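Side-chain contacts in 11S globulin seed storage protein (Amaranthus hypochondriacus, PDB 3QAC), which probably serves as a seed storage protein, a nutrient reservoir whose acidic and basic chains come from one precursor: residues 52-57 with 372-377; 356-361 with 367-372. One frame throughout, in Å; residues are numbered along the deposited sequence.

How the interactions relate
Both interactions use the strand 366-373 of the second cupin domain, but on different scales. Interaction 2 pairs it with its hairpin partner 354-360, a local contact across a short turn. Interaction 1 takes up the chain where this strand ends, in the turn leading to strand 377-380, and bridges more than 300 residues to strand 51-57 of the first cupin domain. Their centres are about 18 Å apart. Leu372 is shared by the two interactions, ending segment 367-372 and beginning 372-377, and the two contacts touch where Gln376 OE1 packs 3.6 Å from Glu371 O. One is therefore internal to a cupin sheet, while the other joins the two cupin halves of the subunit.

Interaction 1 (52-57 with 372-377)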
loop_
_atom_site.group_PDB
_atom_site.type_symbol
_atom_site.label_atom_id
_atom_site.label_comp_id
_atom_site.label_asym_id
_atom_site.label_seq_id
_atom_site.Cartn_x
_atom_site.Cartn_y
_atom_site.Cartn_z
ATOM N N VAL A 52 12.814 -9.207 14.065
ATOM C CA VAL A 52 14.195 -8.839 14.215
ATOM C C VAL A 52 14.995 -10.102 14.473
ATOM O O VAL A 52 14.580 -10.982 15.258
ATOM C CB VAL A 52 14.385 -7.801 15.357
ATOM C CG1 VAL A 52 15.844 -7.461 15.548
ATOM C CG2 VAL A 52 13.587 -6.540 15.065
ATOM N N ILE A 53 16.110 -10.211 13.766
ATOM C CA ILE A 53 17.116 -11.207 14.071
ATOM C C ILE A 53 18.494 -10.579 14.237
ATOM O O ILE A 53 18.758 -9.453 13.790
ATOM C CB ILE A 53 17.202 -12.284 13.004
ATOM C CG1 ILE A 53 17.595 -11.676 11.663
ATOM C CG2 ILE A 53 15.884 -13.039 12.907
ATOM C CD1 ILE A 53 18.046 -12.730 10.649
ATOM N N ARG A 54 19.371 -11.312 14.904
ATOM C CA ARG A 54 20.750 -10.907 15.018
ATOM C C ARG A 54 21.570 -12.131 14.680
ATOM O O ARG A 54 21.346 -13.201 15.235
ATOM C CB ARG A 54 21.052 -10.389 16.419
ATOM C CG ARG A 54 22.533 -10.216 16.704
ATOM C CD ARG A 54 22.767 -9.613 18.080
ATOM N NE ARG A 54 22.281 -10.481 19.150
ATOM C CZ ARG A 54 21.730 -10.039 20.275
ATOM N NH1 ARG A 54 21.306 -10.895 21.194
ATOM N NH2 ARG A 54 21.591 -8.738 20.476
ATOM N N ARG A 55 22.471 -11.996 13.720
ATOM C CA ARG A 55 23.312 -13.116 13.340
ATOM C C ARG A 55 24.711 -12.791 13.758
ATOM O O ARG A 55 25.203 -11.677 13.533
ATOM C CB ARG A 55 23.288 -13.384 11.840
ATOM C CG ARG A 55 21.907 -13.642 11.257
ATOM C CD ARG A 55 22.019 -14.071 9.799
ATOM N NE ARG A 55 20.717 -14.221 9.160
ATOM C CZ ARG A 55 19.923 -15.284 9.304
ATOM N NH1 ARG A 55 20.275 -16.295 10.097
ATOM N NH2 ARG A 55 18.757 -15.326 8.674
ATOM N N THR A 56 25.339 -13.771 14.390
ATOM C CA THR A 56 26.728 -13.685 14.756
ATOM C C THR A 56 27.439 -14.723 13.927
ATOM O O THR A 56 27.233 -15.918 14.093
ATOM C CB THR A 56 26.898 -13.989 16.230
ATOM O OG1 THR A 56 26.180 -13.008 16.986
ATOM C CG2 THR A 56 28.364 -13.956 16.614
ATOM N N ILE A 57 28.236 -14.256 12.990
ATOM C CA ILE A 57 28.954 -15.143 12.105
ATOM C C ILE A 57 30.397 -15.153 12.558
ATOM O O ILE A 57 31.080 -14.122 12.509
ATOM C CB ILE A 57 28.921 -14.623 10.663
ATOM C CG1 ILE A 57 27.481 -14.345 10.232
ATOM C CG2 ILE A 57 29.610 -15.602 9.726
ATOM C CD1 ILE A 57 27.366 -13.763 8.849
ATOM N N LEU A 372 17.371 0.442 28.876
ATOM C CA LEU A 372 17.788 -0.437 27.791
ATOM C C LEU A 372 19.287 -0.537 27.813
ATOM O O LEU A 372 19.973 0.467 28.039
ATOM C CB LEU A 372 17.405 0.154 26.444
ATOM C CG LEU A 372 16.200 -0.229 25.598
ATOM C CD1 LEU A 372 16.595 0.068 24.135
ATOM C CD2 LEU A 372 15.796 -1.663 25.775
ATOM N N SER A 373 19.805 -1.729 27.552
ATOM C CA SER A 373 21.253 -1.911 27.415
ATOM C C SER A 373 21.575 -2.838 26.265
ATOM O O SER A 373 20.679 -3.263 25.528
ATOM C CB SER A 373 21.873 -2.442 28.712
ATOM O OG SER A 373 21.077 -3.470 29.279
ATOM N N ARG A 374 22.854 -3.157 26.127
ATOM C CA ARG A 374 23.359 -3.907 24.982
ATOM C C ARG A 374 22.396 -5.013 24.572
ATOM O O ARG A 374 21.982 -5.823 25.396
ATOM C CB ARG A 374 24.757 -4.482 25.294
ATOM C CG ARG A 374 25.355 -5.453 24.242
ATOM C CD ARG A 374 24.668 -5.324 22.867
ATOM N NE ARG A 374 24.955 -6.381 21.884
ATOM C CZ ARG A 374 24.709 -7.689 22.025
ATOM N NH1 ARG A 374 24.204 -8.186 23.153
ATOM N NH2 ARG A 374 25.005 -8.519 21.023
ATOM N N GLY A 375 22.034 -5.027 23.293
ATOM C CA GLY A 375 21.392 -6.175 22.688
ATOM C C GLY A 375 19.905 -6.229 22.916
ATOM O O GLY A 375 19.244 -7.144 22.437
ATOM N N GLN A 376 19.380 -5.275 23.669
ATOM C CA GLN A 376 17.940 -5.174 23.855
ATOM C C GLN A 376 17.353 -4.159 22.894
ATOM O O GLN A 376 18.028 -3.204 22.489
ATOM C CB GLN A 376 17.615 -4.722 25.263
ATOM C CG GLN A 376 18.288 -5.527 26.360
ATOM C CD GLN A 376 17.848 -5.072 27.738
ATOM O OE1 GLN A 376 17.776 -3.876 28.015
ATOM N NE2 GLN A 376 17.547 -6.027 28.606
ATOM N N LEU A 377 16.085 -4.342 22.549
ATOM C CA LEU A 377 15.415 -3.371 21.718
ATOM C C LEU A 377 14.068 -3.096 22.307
ATOM O O LEU A 377 13.507 -3.931 23.003
ATOM C CB LEU A 377 15.279 -3.884 20.284
ATOM C CG LEU A 377 14.446 -5.164 20.092
ATOM C CD1 LEU A 377 12.958 -4.837 20.130
ATOM C CD2 LEU A 377 14.812 -5.844 18.772
HETATM O O HOH W 1 20.350 -9.801 23.564
#
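The guanidinium groups of Arg54 and Arg374 lie nearly parallel, their planes 10° apart, each with the other's NH2 3.3 Å above one face and displaced toward the rim. Gly375 C and a water lie in plane at the edge of the Arg54 group. This is an interface between the two cupin halves of a bicupin subunit: strand 51-57 comes from the first, and the type II turn Ser373-Gln376, after strand 366-373, from the second.

The two arginines arrive from opposite directions and bring like charges together, Arg54 NH2 standing 3.5 Å from Arg374 NH2. Anionic neighbours probably offset the cost: Arg54 NH1 forms a salt bridge with Glu36, whereas the ion pair of Arg374 NE with Glu77 is long and weak. Arg54 runs straight out from its strand before a bend at chi3 (63°) turns its flat end against the turn. There NH2 gives Gly375 O a weak hydrogen bond of 3.4 Å, with an angle of 148° at the hydrogen; NH2 also hydrogen-bonds Tyr349 OH. The water adds a second link, accepting from Arg54 NH1 at 2.8 Å and donating to Gly375 O at 3.1 Å, so that Gly375 O is joined to NH2 directly and to NH1 through the water.

The turn itself is closed by Gln376 N bonding to Ser373 O at 3.0 Å, with Gly375 at the third position adopting the positive phi that a type II turn favours there. The Gln376 side chain folds back to take Ser373 N on OE1.

Beside this polar patch the contact becomes apolar: Val52 and Leu377 reach toward each other tip to tip, Val52 CG1 meeting Leu377 CD2 at 3.8 Å.

Interaction 2 (356-361 with 367-372); sequences RIQIVN and VFDEEL
Ile357 is wedged between Leu372 and Phe368 on the largely buried face of this antiparallel pair. Its CD1 presses to 3.3 Å from Leu372 CG, closer than usual for two carbons, and its CB lies in the plane of the Phe368 ring, 3.8 Å from CE1 at the edge. With CG anti to the backbone N (chi1 -166°), Phe368 leans its ring forward along its strand, toward Ile357, while its CB packs 3.7 Å from Ile359 CB. Met348 of strand 346-351 and Val378 of strand 377-380 extend this apolar cluster. Glu370, although on the same face, is exposed and forms its solvent-side edge.

The other face is polar and less closely packed, its Arg356 and Asp369 partly exposed, with Gln358 buried against the second subunit. Arg356 curls over Asp369, its guanidinium and the carboxylate 49° apart; the pair is a salt bridge by charge alone, since OD1 sits above the guanidinium face where no N-H points at it, and its exact place is doubtful. Asp369 also stacks its carboxylate against the Gln358 amide, the planes 14° apart, while Gln358 OE1 accepts from Glu216 N of the second subunit.

Toward the hairpin turn the register slips. Ile359 N donates to Phe368 O at 3.0 Å, but Ile359 O takes Val367 N at 2.7 Å and, weakly, Phe368 N at 3.4 Å. Val367 also sets its CG2 3.7 Å from Ile359 CG2, the two side chains crossing at about a right angle. Two residues facing one define a classic beta bulge, here in a hairpin of the cupin fold.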
loop_
_atom_site.group_PDB
_atom_site.type_symbol
_atom_site.label_atom_id
_atom_site.label_comp_id
_atom_site.label_asym_id
_atom_site.label_seq_id
_atom_site.Cartn_x
_atom_site.Cartn_y
_atom_site.Cartn_z
ATOM N N ARG A 356 17.803 5.252 30.370
ATOM C CA ARG A 356 16.443 5.271 30.892
ATOM C C ARG A 356 15.561 5.744 29.737
ATOM O O ARG A 356 15.641 6.887 29.273
ATOM C CB ARG A 356 16.311 6.158 32.151
ATOM C CG ARG A 356 14.928 6.821 32.387
ATOM C CD ARG A 356 14.273 6.461 33.743
ATOM N NE ARG A 356 14.082 5.018 33.905
ATOM C CZ ARG A 356 13.331 4.439 34.851
ATOM N NH1 ARG A 356 12.668 5.178 35.740
ATOM N NH2 ARG A 356 13.234 3.110 34.905
ATOM N N ILE A 357 14.745 4.830 29.247
ATOM C CA ILE A 357 13.883 5.130 28.135
ATOM C C ILE A 357 12.463 5.185 28.634
ATOM O O ILE A 357 11.997 4.297 29.337
ATOM C CB ILE A 357 14.056 4.090 27.002
ATOM C CG1 ILE A 357 15.472 4.206 26.426
ATOM C CG2 ILE A 357 13.018 4.303 25.909
ATOM C CD1 ILE A 357 15.862 3.073 25.524
ATOM N N GLN A 358 11.776 6.259 28.297
ATOM C CA GLN A 358 10.379 6.345 28.660
ATOM C C GLN A 358 9.505 6.655 27.436
ATOM O O GLN A 358 9.818 7.549 26.623
ATOM C CB GLN A 358 10.150 7.333 29.810
ATOM C CG GLN A 358 8.717 7.260 30.329
ATOM C CD GLN A 358 8.458 8.107 31.563
ATOM O OE1 GLN A 358 9.199 9.053 31.869
ATOM N NE2 GLN A 358 7.386 7.779 32.270
ATOM N N ILE A 359 8.421 5.885 27.317
ATOM C CA ILE A 359 7.550 5.922 26.162
ATOM C C ILE A 359 6.114 6.083 26.629
ATOM O O ILE A 359 5.672 5.434 27.591
ATOM C CB ILE A 359 7.689 4.636 25.330
ATOM C CG1 ILE A 359 9.152 4.400 24.967
ATOM C CG2 ILE A 359 6.766 4.655 24.110
ATOM C CD1 ILE A 359 9.375 3.119 24.203
ATOM N N VAL A 360 5.401 6.971 25.946
ATOM C CA VAL A 360 4.039 7.328 26.292
ATOM C C VAL A 360 3.121 7.053 25.109
ATOM O O VAL A 360 3.500 7.272 23.949
ATOM C CB VAL A 360 3.955 8.827 26.613
ATOM C CG1 VAL A 360 2.512 9.244 26.925
ATOM C CG2 VAL A 360 4.897 9.184 27.747
ATOM N N ASN A 361 1.909 6.598 25.395
ATOM C CA ASN A 361 0.975 6.265 24.334
ATOM C C ASN A 361 -0.003 7.408 24.083
ATOM O O ASN A 361 0.204 8.524 24.560
ATOM C CB ASN A 361 0.256 4.950 24.641
ATOM C CG ASN A 361 -0.689 5.063 25.814
ATOM O OD1 ASN A 361 -0.897 6.148 26.343
ATOM N ND2 ASN A 361 -1.278 3.938 26.218
ATOM N N VAL A 367 4.061 3.619 28.856
ATOM C CA VAL A 367 3.908 2.210 28.512
ATOM C C VAL A 367 5.257 1.569 28.651
ATOM O O VAL A 367 5.432 0.380 28.439
ATOM C CB VAL A 367 3.363 2.006 27.095
ATOM C CG1 VAL A 367 1.894 2.452 27.032
ATOM C CG2 VAL A 367 4.243 2.748 26.053
ATOM N N PHE A 368 6.213 2.388 29.042
ATOM C CA PHE A 368 7.579 1.939 29.137
ATOM C C PHE A 368 8.361 2.942 29.953
ATOM O O PHE A 368 8.306 4.146 29.700
ATOM C CB PHE A 368 8.203 1.821 27.745
ATOM C CG PHE A 368 9.481 1.068 27.744
ATOM C CD1 PHE A 368 10.687 1.727 27.636
ATOM C CD2 PHE A 368 9.475 -0.313 27.890
ATOM C CE1 PHE A 368 11.872 1.020 27.646
ATOM C CE2 PHE A 368 10.643 -1.021 27.912
ATOM C CZ PHE A 368 11.851 -0.356 27.794
ATOM N N ASP A 369 9.072 2.432 30.947
ATOM C CA ASP A 369 9.962 3.241 31.757
ATOM C C ASP A 369 10.970 2.295 32.380
ATOM O O ASP A 369 10.834 1.890 33.526
ATOM C CB ASP A 369 9.199 4.014 32.834
ATOM C CG ASP A 369 10.088 5.034 33.563
ATOM O OD1 ASP A 369 11.255 5.229 33.140
ATOM O OD2 ASP A 369 9.616 5.637 34.559
ATOM N N GLU A 370 11.967 1.926 31.587
ATOM C CA GLU A 370 12.933 0.913 31.961
ATOM C C GLU A 370 14.250 1.357 31.353
ATOM O O GLU A 370 14.277 2.297 30.550
ATOM C CB GLU A 370 12.522 -0.431 31.350
ATOM C CG GLU A 370 12.744 -1.659 32.252
ATOM C CD GLU A 370 12.966 -2.949 31.453
ATOM O OE1 GLU A 370 11.958 -3.565 31.007
ATOM O OE2 GLU A 370 14.155 -3.336 31.271
ATOM N N GLU A 371 15.331 0.669 31.712
ATOM C CA GLU A 371 16.642 0.938 31.135
ATOM C C GLU A 371 16.947 -0.059 30.031
ATOM O O GLU A 371 16.814 -1.266 30.228
ATOM C CB GLU A 371 17.731 0.819 32.194
ATOM C CG GLU A 371 17.660 1.849 33.299
ATOM C CD GLU A 371 18.546 1.479 34.487
ATOM O OE1 GLU A 371 19.453 0.625 34.313
ATOM O OE2 GLU A 371 18.330 2.038 35.592
ATOM N N LEU A 372 17.371 0.442 28.876
ATOM C CA LEU A 372 17.788 -0.437 27.791
ATOM C C LEU A 372 19.287 -0.537 27.813
ATOM O O LEU A 372 19.973 0.467 28.039
ATOM C CB LEU A 372 17.405 0.154 26.444
ATOM C CG LEU A 372 16.200 -0.229 25.598
ATOM C CD1 LEU A 372 16.595 0.068 24.135
ATOM C CD2 LEU A 372 15.796 -1.663 25.775
#